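Local structure of elicitor protein Hrip2 (Magnaporthe oryzae, 5FID) at residues Val16-Phe21 against Ser49-Ser54; Ser61-Gly66 against Tyr78-Glu83; Asp90-Leu95 against Asn105-Asp110. The protein probably acts as an elicitor from the rice blast fungus, a Bys1-family protein recognised by plants to set off defence responses. The protein carries 1 engineered substitution. All blocks are in the same frame, centred on the assembly; numbering follows the deposited sequence.

Contacts 1 and 2 lie in one antiparallel sheet, with centres about 9 Å apart. Strand 49-54 of contact 1 and strand 63-69 of contact 2 are neighbours there. They are joined by probable hydrogen bonds from Val51 N to Ile65 O (2.8 Å) and from Met63 N to Val53 O (2.9 Å). Contact 3 belongs to the second, mixed sheet. Its centre is about 13 Å from that of contact 2, and the two meet through side chains: Leu80 CB lies 3.7 Å from Leu95 CD2, and Ile65 CG2 lies 3.8 Å from Leu95 CD1. Contacts 1 and 3 do not touch, with nearest atoms about 8 Å apart. Contact 2 therefore bridges the other two.

Contact 1 (Val16-Phe21 against Ser49-Ser54); sequences VYVQSF and STVKVS
Tyr17, Gln19 and Phe21 form antiparallel hydrogen-bonded pairs with Ser54, Lys52 and Thr50. In all three pairs each residue gives its N-H and receives at its carbonyl. Tyr17 N to Ser54 O is 2.8 Å and nearly straight, at 169°. The alternate backbone groups pair outward, Val16 and Val18 with strand 32-34, Val51 with Ile65.

Ser49 OG lies 2.5 Å from Ser20 OG, too short to be taken at face value; a hydrogen bond from Ser49 is likely, but its length is doubtful. Ser20 OG also bonds Glu42. Gln19 NE2 is satisfied by Gly29 O, and Ser54 OG by Thr56 N and Thr60 O.

On the sheet face that carries Phe21, Lys52 crosses the ring at about a right angle. The extended chain carries Lys52 CD to 3.4 Å from Phe21 CE1. Lys52 NZ ends over the ring face, 4.3 Å from the Phe21 centroid, a cation-pi contact. On the opposite sheet face Val18 CG1 presses on Val51 CG1 at 3.5 Å, tighter than usual.

The chemistry implies a well-paired inner sheet: the backbones bond on both sides, Glu42 meets Ser20 OG on the valine side, and the lysine charge lies over an aromatic face.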
ATOM      1  N   VAL A  16      -7.304 -18.277 -20.288  1.00 15.58           N
ATOM      2  CA  VAL A  16      -6.184 -17.444 -19.849  1.00 13.60           C
ATOM      3  C   VAL A  16      -5.077 -18.298 -19.246  1.00 14.53           C
ATOM      4  O   VAL A  16      -5.304 -19.456 -18.892  1.00 15.60           O
ATOM      5  CB  VAL A  16      -6.624 -16.373 -18.830  1.00 15.47           C
ATOM      6  CG1 VAL A  16      -7.803 -15.588 -19.359  1.00 15.30           C
ATOM      7  CG2 VAL A  16      -6.976 -17.016 -17.510  1.00 16.66           C
ATOM      8  N   TYR A  17      -3.877 -17.732 -19.149  1.00 11.28           N
ATOM      9  CA  TYR A  17      -2.726 -18.457 -18.626  1.00 11.89           C
ATOM     10  C   TYR A  17      -2.152 -17.690 -17.453  1.00 10.60           C
ATOM     11  O   TYR A  17      -2.019 -16.467 -17.511  1.00 10.69           O
ATOM     12  CB  TYR A  17      -1.678 -18.658 -19.727  1.00 11.53           C
ATOM     13  CG  TYR A  17      -2.251 -19.422 -20.892  1.00 12.35           C
ATOM     14  CD1 TYR A  17      -2.134 -20.798 -20.972  1.00 14.44           C
ATOM     15  CD2 TYR A  17      -2.960 -18.769 -21.888  1.00 14.07           C
ATOM     16  CE1 TYR A  17      -2.693 -21.507 -22.043  1.00 15.30           C
ATOM     17  CE2 TYR A  17      -3.510 -19.465 -22.954  1.00 16.15           C
ATOM     18  CZ  TYR A  17      -3.375 -20.826 -23.025  1.00 15.58           C
ATOM     19  OH  TYR A  17      -3.941 -21.504 -24.094  1.00 19.05           O
ATOM     20  N   VAL A  18      -1.843 -18.408 -16.377  1.00  9.59           N
ATOM     21  CA  VAL A  18      -1.386 -17.783 -15.146  1.00  9.94           C
ATOM     22  C   VAL A  18      -0.130 -18.492 -14.665  1.00 10.04           C
ATOM     23  O   VAL A  18      -0.048 -19.717 -14.738  1.00 11.31           O
ATOM     24  CB  VAL A  18      -2.478 -17.887 -14.052  1.00 10.09           C
ATOM     25  CG1 VAL A  18      -2.004 -17.244 -12.749  1.00 10.30           C
ATOM     26  CG2 VAL A  18      -3.761 -17.218 -14.515  1.00  9.67           C
ATOM     27  N   GLN A  19       0.861 -17.731 -14.203  1.00 10.03           N
ATOM     28  CA  GLN A  19       2.059 -18.333 -13.617  1.00 11.12           C
ATOM     29  C   GLN A  19       2.711 -17.397 -12.598  1.00 11.00           C
ATOM     30  O   GLN A  19       2.769 -16.170 -12.795  1.00 10.81           O
ATOM     31  CB  GLN A  19       3.071 -18.742 -14.698  1.00 10.44           C
ATOM     32  CG  GLN A  19       4.188 -19.643 -14.192  1.00 11.21           C
ATOM     33  CD  GLN A  19       5.097 -20.137 -15.303  1.00 13.26           C
ATOM     34  OE1 GLN A  19       5.128 -19.564 -16.394  1.00 14.30           O
ATOM     35  NE2 GLN A  19       5.839 -21.221 -15.035  1.00 13.46           N
ATOM     36  N   SER A  20       3.195 -17.983 -11.504  1.00 11.21           N
ATOM     37  CA  SER A  20       3.777 -17.217 -10.402  1.00 12.04           C
ATOM     38  C   SER A  20       5.298 -17.263 -10.423  1.00 12.64           C
ATOM     39  O   SER A  20       5.902 -18.324 -10.627  1.00 11.83           O
ATOM     40  CB  SER A  20       3.265 -17.741  -9.056  1.00 13.16           C
ATOM     41  OG  SER A  20       3.656 -16.877  -7.992  1.00 13.60           O
ATOM     42  N   PHE A  21       5.906 -16.099 -10.210  1.00 10.44           N
ATOM     43  CA  PHE A  21       7.349 -15.938 -10.287  1.00 12.43           C
ATOM     44  C   PHE A  21       7.858 -15.375  -8.972  1.00 10.90           C
ATOM     45  O   PHE A  21       7.866 -14.154  -8.783  1.00 11.44           O
ATOM     46  CB  PHE A  21       7.686 -14.975 -11.430  1.00 10.77           C
ATOM     47  CG  PHE A  21       7.292 -15.493 -12.775  1.00 12.73           C
ATOM     48  CD1 PHE A  21       5.971 -15.449 -13.190  1.00 11.14           C
ATOM     49  CD2 PHE A  21       8.236 -16.053 -13.616  1.00 13.13           C
ATOM     50  CE1 PHE A  21       5.595 -15.957 -14.415  1.00 12.35           C
ATOM     51  CE2 PHE A  21       7.867 -16.548 -14.848  1.00 13.65           C
ATOM     52  CZ  PHE A  21       6.548 -16.499 -15.251  1.00 14.18           C
ATOM     53  N   SER A  49       5.569 -12.734  -4.524  1.00 13.56           N
ATOM     54  CA  SER A  49       5.635 -13.214  -5.900  1.00 13.20           C
ATOM     55  C   SER A  49       4.998 -12.249  -6.880  1.00 13.65           C
ATOM     56  O   SER A  49       4.209 -11.384  -6.498  1.00 11.64           O
ATOM     57  CB  SER A  49       4.942 -14.572  -6.008  1.00 11.74           C
ATOM     58  OG  SER A  49       5.372 -15.268  -7.169  1.00 12.31           O
ATOM     59  N   THR A  50       5.360 -12.417  -8.147  1.00 13.84           N
ATOM     60  CA  THR A  50       4.673 -11.775  -9.253  1.00 14.02           C
ATOM     61  C   THR A  50       3.855 -12.821 -10.002  1.00 13.20           C
ATOM     62  O   THR A  50       4.401 -13.809 -10.507  1.00 14.10           O
ATOM     63  CB  THR A  50       5.679 -11.138 -10.226  1.00 15.92           C
ATOM     64  OG1 THR A  50       6.366 -10.075  -9.555  1.00 19.20           O
ATOM     65  CG2 THR A  50       4.964 -10.582 -11.448  1.00 16.69           C
ATOM     66  N   VAL A  51       2.545 -12.621 -10.071  1.00 11.12           N
ATOM     67  CA  VAL A  51       1.693 -13.564 -10.794  1.00 10.01           C
ATOM     68  C   VAL A  51       1.326 -12.967 -12.150  1.00 10.58           C
ATOM     69  O   VAL A  51       0.556 -12.005 -12.216  1.00 10.82           O
ATOM     70  CB  VAL A  51       0.415 -13.889  -9.996  1.00 10.32           C
ATOM     71  CG1 VAL A  51      -0.429 -14.905 -10.740  1.00 10.09           C
ATOM     72  CG2 VAL A  51       0.773 -14.447  -8.628  1.00 11.60           C
ATOM     73  N   LYS A  52       1.887 -13.518 -13.230  1.00 11.07           N
ATOM     74  CA  LYS A  52       1.557 -13.043 -14.579  1.00 10.62           C
ATOM     75  C   LYS A  52       0.248 -13.654 -15.048  1.00 11.27           C
ATOM     76  O   LYS A  52      -0.039 -14.807 -14.737  1.00 11.48           O
ATOM     77  CB  LYS A  52       2.658 -13.409 -15.576  1.00 11.97           C
ATOM     78  CG  LYS A  52       4.025 -12.839 -15.269  1.00 12.94           C
ATOM     79  CD  LYS A  52       5.012 -13.244 -16.360  1.00 14.74           C
ATOM     80  CE  LYS A  52       6.415 -12.682 -16.090  1.00 16.11           C
ATOM     81  NZ  LYS A  52       7.366 -13.137 -17.162  1.00 17.43           N
ATOM     82  N   VAL A  53      -0.540 -12.871 -15.790  1.00 11.06           N
ATOM     83  CA  VAL A  53      -1.845 -13.290 -16.291  1.00 10.84           C
ATOM     84  C   VAL A  53      -1.960 -12.816 -17.730  1.00 11.56           C
ATOM     85  O   VAL A  53      -1.861 -11.626 -18.010  1.00 11.34           O
ATOM     86  CB  VAL A  53      -2.995 -12.660 -15.472  1.00 11.79           C
ATOM     87  CG1 VAL A  53      -4.334 -13.187 -15.949  1.00 13.95           C
ATOM     88  CG2 VAL A  53      -2.812 -12.952 -13.982  1.00 11.36           C
ATOM     89  N   SER A  54      -2.165 -13.745 -18.653  1.00 14.46           N
ATOM     90  CA  SER A  54      -2.109 -13.400 -20.064  1.00 13.90           C
ATOM     91  C   SER A  54      -3.109 -14.247 -20.830  1.00 15.04           C
ATOM     92  O   SER A  54      -3.644 -15.205 -20.287  1.00 14.69           O
ATOM     93  CB  SER A  54      -0.682 -13.622 -20.573  1.00 15.78           C
ATOM     94  OG  SER A  54      -0.590 -13.516 -21.973  1.00 16.61           O
TER

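Contact 2 (Ser61-Gly66 against Tyr78-Glu83); sequences SPMFIG and YELSSE. Engineered in segment 61-66: Met63 (natural residue Leu).
Phe64 against Ser81 and Gly66 against Glu79 are the hydrogen-bonded pairs of a beta hairpin, strands 63-69 and 75-81. The hairpin lies inside the six-stranded antiparallel sheet, flanked by strands 49-54 and 123-126, and the contact is buried. The two strand segments run at 174° to each other. Phe64 N to Ser81 O (3.0 Å) and Ser81 N to Phe64 O (2.9 Å) are both almost straight. Gly66 and Glu79 exchange a second pair of bonds. Ile65 and Leu80 form the non-hydrogen-bonded pair between them.

Ile65 and Leu80 face the second sheet, where Leu95 meets both and Val93 meets Leu80. Here Leu80 CD1 touches Ile65 CG1 and the methyl CE of Met63, the latter at 3.8 Å. Met63 is an engineered residue, leucine in nature, present as selenomethionine. Its SE also lies against Leu80 CD1.

The other face carries Phe64, Ser81 and Glu79. With chi1 at 84°, Phe64 CG stands between its backbone N and carbonyl carbon, and the ring lies across Ser81. Ser81 CB sits over one ring face, 3.5 Å from the centroid, in a CH-pi contact. Glu79 OE1 comes to the ring edge. This carboxylate also reaches beyond the hairpin: OE1 bonds Tyr75 OH of the second subunit, while OE2 meets Ser115 and Lys120. Lys120 has a salt bridge to Glu83 OE2 as well, so one lysine probably stabilises both carboxylates.

Past the strand end, a water bridges Pro62 O and Ser81 O. Ser81 OG is gripped twice. It accepts from Glu83 N in an ST turn and donates to Glu83 OE1 at 2.7 Å, on the anti side of the carboxylate.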
ATOM      1  N   SER A  61       3.045  -9.811 -22.969  1.00 19.46           N
ATOM      2  CA  SER A  61       2.378  -8.588 -22.507  1.00 18.47           C
ATOM      3  C   SER A  61       1.326  -8.862 -21.438  1.00 16.01           C
ATOM      4  O   SER A  61       0.150  -8.532 -21.618  1.00 15.38           O
ATOM      5  CB  SER A  61       1.753  -7.845 -23.687  1.00 20.83           C
ATOM      6  OG  SER A  61       2.766  -7.464 -24.606  1.00 24.20           O
ATOM      7  N   PRO A  62       1.750  -9.458 -20.308  1.00 11.62           N
ATOM      8  CA  PRO A  62       0.768  -9.882 -19.312  1.00 10.41           C
ATOM      9  C   PRO A  62       0.399  -8.774 -18.330  1.00 10.73           C
ATOM     10  O   PRO A  62       1.160  -7.830 -18.081  1.00 10.57           O
ATOM     11  CB  PRO A  62       1.525 -10.952 -18.540  1.00 10.74           C
ATOM     12  CG  PRO A  62       2.940 -10.407 -18.518  1.00 11.46           C
ATOM     13  CD  PRO A  62       3.130  -9.699 -19.847  1.00 11.20           C
HETATM   14  N   MSE A  63      -0.774  -8.927 -17.739  1.00 12.35           N
HETATM   15  CA  MSE A  63      -1.117  -8.170 -16.560  1.00 12.50           C
HETATM   16  C   MSE A  63      -0.378  -8.881 -15.439  1.00 12.36           C
HETATM   17  O   MSE A  63       0.064 -10.004 -15.622  1.00 13.06           O
HETATM   18  CB  MSE A  63      -2.623  -8.245 -16.337  1.00 12.69           C
HETATM   19  CG  MSE A  63      -3.141  -7.238 -15.350  1.00 12.49           C
HETATM   20 SE   MSE A  63      -4.952  -7.748 -14.854  1.00 26.07          SE
HETATM   21  CE  MSE A  63      -4.620  -9.375 -13.834  1.00 13.79           C
ATOM     22  N   PHE A  64      -0.179  -8.225 -14.301  1.00 10.42           N
ATOM     23  CA  PHE A  64       0.334  -8.954 -13.140  1.00 10.29           C
ATOM     24  C   PHE A  64      -0.302  -8.594 -11.811  1.00 10.51           C
ATOM     25  O   PHE A  64      -0.836  -7.496 -11.623  1.00  9.59           O
ATOM     26  CB  PHE A  64       1.884  -9.013 -13.082  1.00 11.77           C
ATOM     27  CG  PHE A  64       2.561  -7.808 -12.471  1.00 10.98           C
ATOM     28  CD1 PHE A  64       2.590  -7.624 -11.093  1.00 13.25           C
ATOM     29  CD2 PHE A  64       3.260  -6.915 -13.273  1.00 12.97           C
ATOM     30  CE1 PHE A  64       3.251  -6.530 -10.521  1.00 13.24           C
ATOM     31  CE2 PHE A  64       3.928  -5.814 -12.710  1.00 13.18           C
ATOM     32  CZ  PHE A  64       3.923  -5.625 -11.337  1.00 12.61           C
ATOM     33  N   ILE A  65      -0.262  -9.559 -10.899  1.00 11.36           N
ATOM     34  CA  ILE A  65      -0.708  -9.351  -9.535  1.00 10.99           C
ATOM     35  C   ILE A  65       0.510  -9.582  -8.674  1.00 12.39           C
ATOM     36  O   ILE A  65       1.094 -10.666  -8.693  1.00 11.25           O
ATOM     37  CB  ILE A  65      -1.794 -10.369  -9.144  1.00 11.62           C
ATOM     38  CG1 ILE A  65      -3.040 -10.156 -10.019  1.00 12.97           C
ATOM     39  CG2 ILE A  65      -2.137 -10.235  -7.658  1.00 11.50           C
ATOM     40  CD1 ILE A  65      -3.702 -11.427 -10.439  1.00 12.88           C
ATOM     41  N   GLY A  66       0.922  -8.562  -7.931  1.00 11.83           N
ATOM     42  CA  GLY A  66       2.085  -8.718  -7.081  1.00 12.25           C
ATOM     43  C   GLY A  66       1.645  -8.781  -5.637  1.00 11.49           C
ATOM     44  O   GLY A  66       0.739  -8.058  -5.241  1.00 12.12           O
ATOM     45  N   TYR A  78      -0.359  -5.862  -1.911  1.00 12.92           N
ATOM     46  CA  TYR A  78      -0.876  -6.397  -3.167  1.00 12.84           C
ATOM     47  C   TYR A  78      -0.968  -5.285  -4.203  1.00 13.44           C
ATOM     48  O   TYR A  78      -1.324  -4.149  -3.884  1.00 14.53           O
ATOM     49  CB  TYR A  78      -2.257  -7.051  -2.967  1.00 12.62           C
ATOM     50  CG  TYR A  78      -3.160  -6.213  -2.097  1.00 15.44           C
ATOM     51  CD1 TYR A  78      -3.054  -6.262  -0.715  1.00 14.86           C
ATOM     52  CD2 TYR A  78      -4.097  -5.357  -2.652  1.00 13.81           C
ATOM     53  CE1 TYR A  78      -3.851  -5.478   0.095  1.00 14.29           C
ATOM     54  CE2 TYR A  78      -4.902  -4.576  -1.849  1.00 14.97           C
ATOM     55  CZ  TYR A  78      -4.772  -4.640  -0.478  1.00 14.70           C
ATOM     56  OH  TYR A  78      -5.568  -3.847   0.332  1.00 14.60           O
ATOM     57  N   GLU A  79      -0.649  -5.625  -5.447  1.00 13.29           N
ATOM     58  CA  GLU A  79      -0.602  -4.658  -6.532  1.00 11.53           C
ATOM     59  C   GLU A  79      -1.240  -5.280  -7.762  1.00 12.74           C
ATOM     60  O   GLU A  79      -0.899  -6.402  -8.141  1.00 11.53           O
ATOM     61  CB  GLU A  79       0.852  -4.299  -6.842  1.00 12.74           C
ATOM     62  CG  GLU A  79       1.061  -3.395  -8.064  1.00 14.36           C
ATOM     63  CD  GLU A  79       2.527  -3.072  -8.316  1.00 15.55           C
ATOM     64  OE1 GLU A  79       3.409  -3.756  -7.739  1.00 16.95           O
ATOM     65  OE2 GLU A  79       2.812  -2.124  -9.096  1.00 18.60           O
ATOM     66  N   LEU A  80      -2.170  -4.557  -8.371  1.00 10.88           N
ATOM     67  CA  LEU A  80      -2.765  -4.974  -9.638  1.00 10.63           C
ATOM     68  C   LEU A  80      -2.155  -4.104 -10.728  1.00 10.91           C
ATOM     69  O   LEU A  80      -2.491  -2.929 -10.840  1.00 11.38           O
ATOM     70  CB  LEU A  80      -4.285  -4.793  -9.599  1.00 11.05           C
ATOM     71  CG  LEU A  80      -5.042  -5.217 -10.865  1.00 12.33           C
ATOM     72  CD1 LEU A  80      -4.880  -6.709 -11.103  1.00 12.49           C
ATOM     73  CD2 LEU A  80      -6.523  -4.860 -10.744  1.00 12.26           C
ATOM     74  N   SER A  81      -1.257  -4.677 -11.532  1.00 11.80           N
ATOM     75  CA  SER A  81      -0.422  -3.861 -12.419  1.00 12.30           C
ATOM     76  C   SER A  81      -0.628  -4.125 -13.899  1.00 12.39           C
ATOM     77  O   SER A  81      -0.681  -5.275 -14.331  1.00 11.32           O
ATOM     78  CB  SER A  81       1.051  -4.067 -12.080  1.00 12.48           C
ATOM     79  OG  SER A  81       1.887  -3.324 -12.954  1.00 12.66           O
ATOM     80  N   SER A  82      -0.738  -3.049 -14.678  1.00 10.65           N
ATOM     81  CA  SER A  82      -0.731  -3.162 -16.137  1.00 10.49           C
ATOM     82  C   SER A  82       0.585  -2.657 -16.731  1.00 11.06           C
ATOM     83  O   SER A  82       0.636  -2.304 -17.914  1.00 10.24           O
ATOM     84  CB  SER A  82      -1.900  -2.390 -16.753  1.00 10.43           C
ATOM     85  OG  SER A  82      -1.799  -0.997 -16.484  1.00 10.98           O
ATOM     86  N   GLU A  83       1.648  -2.639 -15.924  1.00 10.19           N
ATOM     87  CA  GLU A  83       2.951  -2.116 -16.356  1.00 12.59           C
ATOM     88  C   GLU A  83       3.593  -2.906 -17.484  1.00 12.22           C
ATOM     89  O   GLU A  83       4.431  -2.375 -18.215  1.00 12.49           O
ATOM     90  CB  GLU A  83       3.938  -2.073 -15.185  1.00 12.08           C
ATOM     91  CG  GLU A  83       3.673  -1.008 -14.151  1.00 13.55           C
ATOM     92  CD  GLU A  83       4.480  -1.248 -12.897  1.00 17.62           C
ATOM     93  OE1 GLU A  83       4.255  -2.294 -12.233  1.00 15.07           O
ATOM     94  OE2 GLU A  83       5.348  -0.404 -12.580  1.00 17.70           O
TER
HETATM   95  O   HOH W   1       1.517  -5.828 -16.250  1.00 12.36           O

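Contact 3 (Asp90-Leu95 against Asn105-Asp110); sequences DKRVTL and NCAPND
Asn105 OD1 accepts from Arg92 NH1 at 2.8 Å across the two segments. The oxygen lies in the guanidinium plane, but NH1 stands above the amide carbonyl plane, not on a lone pair. The two flat groups are turned 62° apart. Arg92 reaches this place because its chain starts extended and bends at chi3 (-59°), which folds the guanidinium back over the other segment. One guanidinium face then rests on Ala107 CA and Pro108 CD. Thr94 lies alongside Asn105, pointing the same way, and its CG2 touches the same oxygen at 3.5 Å.

The backbones pair through Val93 and Cys106, an antiparallel hydrogen-bonded pair. Cys106 N to Val93 O is 2.8 Å and Val93 N to Cys106 O is 3.0 Å. Beyond this pair regular strand pairing ends, though the backbones stay close, and waters join them. One water bridges Lys91 O and Ala107 O. A second donates to Asp90 O and accepts weakly from Asn109 ND2. Ala107 to Asp110 form a type II beta turn, and Pro108 CB packs on Asp90 O at 3.5 Å.

The contact belongs to the hairpin of strands 93-96 and 104-106, at the edge of the mixed sheet. The disulfide of Cys106 with Cys113 ties it to the following loop. Strand 131-135 flanks strand 93-96, and Val93 and Cys106 face Leu80 of strand 75-81 in the other sheet.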
ATOM      1  N   ASP A  90     -10.380  -4.022 -21.680  1.00 15.48           N
ATOM      2  CA  ASP A  90     -11.751  -3.747 -22.106  1.00 16.48           C
ATOM      3  C   ASP A  90     -12.807  -4.347 -21.165  1.00 17.13           C
ATOM      4  O   ASP A  90     -14.006  -4.230 -21.423  1.00 17.07           O
ATOM      5  CB  ASP A  90     -11.973  -4.299 -23.524  1.00 17.48           C
ATOM      6  CG  ASP A  90     -11.757  -5.812 -23.610  1.00 20.51           C
ATOM      7  OD1 ASP A  90     -10.900  -6.348 -22.875  1.00 18.44           O
ATOM      8  OD2 ASP A  90     -12.449  -6.479 -24.418  1.00 24.15           O
ATOM      9  N   LYS A  91     -12.362  -4.999 -20.090  1.00 15.66           N
ATOM     10  CA  LYS A  91     -13.268  -5.674 -19.155  1.00 15.20           C
ATOM     11  C   LYS A  91     -13.033  -5.199 -17.724  1.00 15.19           C
ATOM     12  O   LYS A  91     -12.105  -4.435 -17.463  1.00 13.93           O
ATOM     13  CB  LYS A  91     -13.066  -7.185 -19.220  1.00 16.61           C
ATOM     14  CG  LYS A  91     -13.322  -7.789 -20.580  1.00 16.95           C
ATOM     15  CD  LYS A  91     -14.797  -7.657 -20.972  1.00 19.28           C
ATOM     16  CE  LYS A  91     -15.042  -8.304 -22.325  1.00 20.28           C
ATOM     17  NZ  LYS A  91     -13.757  -8.364 -23.078  1.00 26.52           N
ATOM     18  N   ARG A  92     -13.870  -5.648 -16.793  1.00 12.73           N
ATOM     19  CA  ARG A  92     -13.684  -5.285 -15.392  1.00 12.83           C
ATOM     20  C   ARG A  92     -12.722  -6.267 -14.719  1.00 12.88           C
ATOM     21  O   ARG A  92     -12.823  -7.482 -14.914  1.00 11.59           O
ATOM     22  CB  ARG A  92     -15.028  -5.275 -14.653  1.00 14.38           C
ATOM     23  CG  ARG A  92     -14.919  -4.904 -13.175  1.00 14.85           C
ATOM     24  CD  ARG A  92     -16.292  -4.690 -12.543  1.00 15.78           C
ATOM     25  NE  ARG A  92     -17.031  -3.624 -13.213  1.00 16.79           N
ATOM     26  CZ  ARG A  92     -16.987  -2.339 -12.876  1.00 18.39           C
ATOM     27  NH1 ARG A  92     -16.239  -1.929 -11.859  1.00 15.12           N
ATOM     28  NH2 ARG A  92     -17.699  -1.459 -13.560  1.00 18.47           N
ATOM     29  N   VAL A  93     -11.780  -5.736 -13.950  1.00 13.92           N
ATOM     30  CA  VAL A  93     -10.867  -6.556 -13.157  1.00 12.85           C
ATOM     31  C   VAL A  93     -10.857  -6.051 -11.721  1.00 13.30           C
ATOM     32  O   VAL A  93     -10.711  -4.850 -11.468  1.00 11.87           O
ATOM     33  CB  VAL A  93      -9.426  -6.540 -13.721  1.00 13.80           C
ATOM     34  CG1 VAL A  93      -8.487  -7.313 -12.811  1.00 12.78           C
ATOM     35  CG2 VAL A  93      -9.392  -7.139 -15.127  1.00 12.99           C
ATOM     36  N   THR A  94     -11.028  -6.976 -10.778  1.00 13.70           N
ATOM     37  CA  THR A  94     -11.000  -6.633  -9.359  1.00 12.65           C
ATOM     38  C   THR A  94      -9.834  -7.341  -8.698  1.00 12.87           C
ATOM     39  O   THR A  94      -9.433  -8.413  -9.132  1.00 11.57           O
ATOM     40  CB  THR A  94     -12.313  -7.042  -8.656  1.00 15.63           C
ATOM     41  OG1 THR A  94     -12.481  -8.462  -8.756  1.00 13.38           O
ATOM     42  CG2 THR A  94     -13.501  -6.360  -9.310  1.00 15.06           C
ATOM     43  N   LEU A  95      -9.279  -6.738  -7.655  1.00  9.29           N
ATOM     44  CA  LEU A  95      -8.298  -7.422  -6.823  1.00 11.18           C
ATOM     45  C   LEU A  95      -8.583  -6.993  -5.401  1.00 11.86           C
ATOM     46  O   LEU A  95      -8.533  -5.803  -5.085  1.00 12.72           O
ATOM     47  CB  LEU A  95      -6.867  -7.041  -7.218  1.00 10.09           C
ATOM     48  CG  LEU A  95      -5.761  -7.679  -6.360  1.00 10.57           C
ATOM     49  CD1 LEU A  95      -5.639  -9.163  -6.661  1.00  9.95           C
ATOM     50  CD2 LEU A  95      -4.414  -6.982  -6.575  1.00  9.66           C
ATOM     51  N   ASN A 105     -10.954  -2.002  -7.983  1.00 14.04           N
ATOM     52  CA  ASN A 105     -12.118  -2.379  -8.773  1.00 14.84           C
ATOM     53  C   ASN A 105     -12.044  -1.574 -10.055  1.00 15.59           C
ATOM     54  O   ASN A 105     -12.529  -0.447 -10.128  1.00 14.96           O
ATOM     55  CB  ASN A 105     -13.424  -2.124  -8.013  1.00 17.36           C
ATOM     56  CG  ASN A 105     -14.654  -2.452  -8.844  1.00 16.54           C
ATOM     57  OD1 ASN A 105     -14.553  -3.037  -9.924  1.00 17.16           O
ATOM     58  ND2 ASN A 105     -15.828  -2.075  -8.341  1.00 22.92           N
ATOM     59  N   CYS A 106     -11.404  -2.163 -11.060  1.00 14.01           N
ATOM     60  CA  CYS A 106     -11.068  -1.450 -12.283  1.00 15.85           C
ATOM     61  C   CYS A 106     -12.114  -1.685 -13.357  1.00 14.96           C
ATOM     62  O   CYS A 106     -12.229  -2.780 -13.923  1.00 14.09           O
ATOM     63  CB  CYS A 106      -9.659  -1.838 -12.763  1.00 13.51           C
ATOM     64  SG  CYS A 106      -8.331  -1.388 -11.575  1.00 13.29           S
ATOM     65  N   ALA A 107     -12.890  -0.640 -13.623  1.00 15.10           N
ATOM     66  CA  ALA A 107     -13.964  -0.700 -14.598  1.00 16.13           C
ATOM     67  C   ALA A 107     -13.382  -0.941 -15.980  1.00 14.15           C
ATOM     68  O   ALA A 107     -12.196  -0.668 -16.210  1.00 15.83           O
ATOM     69  CB  ALA A 107     -14.759   0.610 -14.568  1.00 16.58           C
ATOM     70  N   PRO A 108     -14.203  -1.460 -16.905  1.00 13.15           N
ATOM     71  CA  PRO A 108     -13.776  -1.588 -18.300  1.00 12.69           C
ATOM     72  C   PRO A 108     -13.165  -0.290 -18.828  1.00 14.23           C
ATOM     73  O   PRO A 108     -13.745   0.785 -18.631  1.00 15.24           O
ATOM     74  CB  PRO A 108     -15.087  -1.885 -19.029  1.00 15.43           C
ATOM     75  CG  PRO A 108     -15.887  -2.661 -18.016  1.00 16.30           C
ATOM     76  CD  PRO A 108     -15.539  -2.052 -16.677  1.00 13.27           C
ATOM     77  N   ASN A 109     -11.999  -0.406 -19.462  1.00 19.84           N
ATOM     78  CA  ASN A 109     -11.272   0.724 -20.056  1.00 18.82           C
ATOM     79  C   ASN A 109     -10.841   1.858 -19.124  1.00 18.97           C
ATOM     80  O   ASN A 109     -10.468   2.935 -19.587  1.00 19.37           O
ATOM     81  CB  ASN A 109     -12.014   1.284 -21.270  1.00 21.24           C
ATOM     82  CG  ASN A 109     -12.153   0.264 -22.380  1.00 20.24           C
ATOM     83  OD1 ASN A 109     -11.155  -0.163 -22.984  1.00 24.33           O
ATOM     84  ND2 ASN A 109     -13.382  -0.139 -22.653  1.00 19.83           N
ATOM     85  N   ASP A 110     -10.872   1.614 -17.820  1.00 15.43           N
ATOM     86  CA  ASP A 110     -10.321   2.570 -16.869  1.00 15.98           C
ATOM     87  C   ASP A 110      -8.841   2.281 -16.659  1.00 13.52           C
ATOM     88  O   ASP A 110      -8.457   1.688 -15.653  1.00 13.64           O
ATOM     89  CB  ASP A 110     -11.073   2.494 -15.539  1.00 15.78           C
ATOM     90  CG  ASP A 110     -10.651   3.576 -14.577  1.00 15.74           C
ATOM     91  OD1 ASP A 110      -9.876   4.474 -14.978  1.00 16.81           O
ATOM     92  OD2 ASP A 110     -11.097   3.536 -13.412  1.00 16.12           O
TER
HETATM   93  O   HOH W   2     -14.925  -2.233 -23.088  1.00 21.78           O
HETATM   94  O   HOH W   3     -10.184  -2.451 -17.017  1.00 14.03           O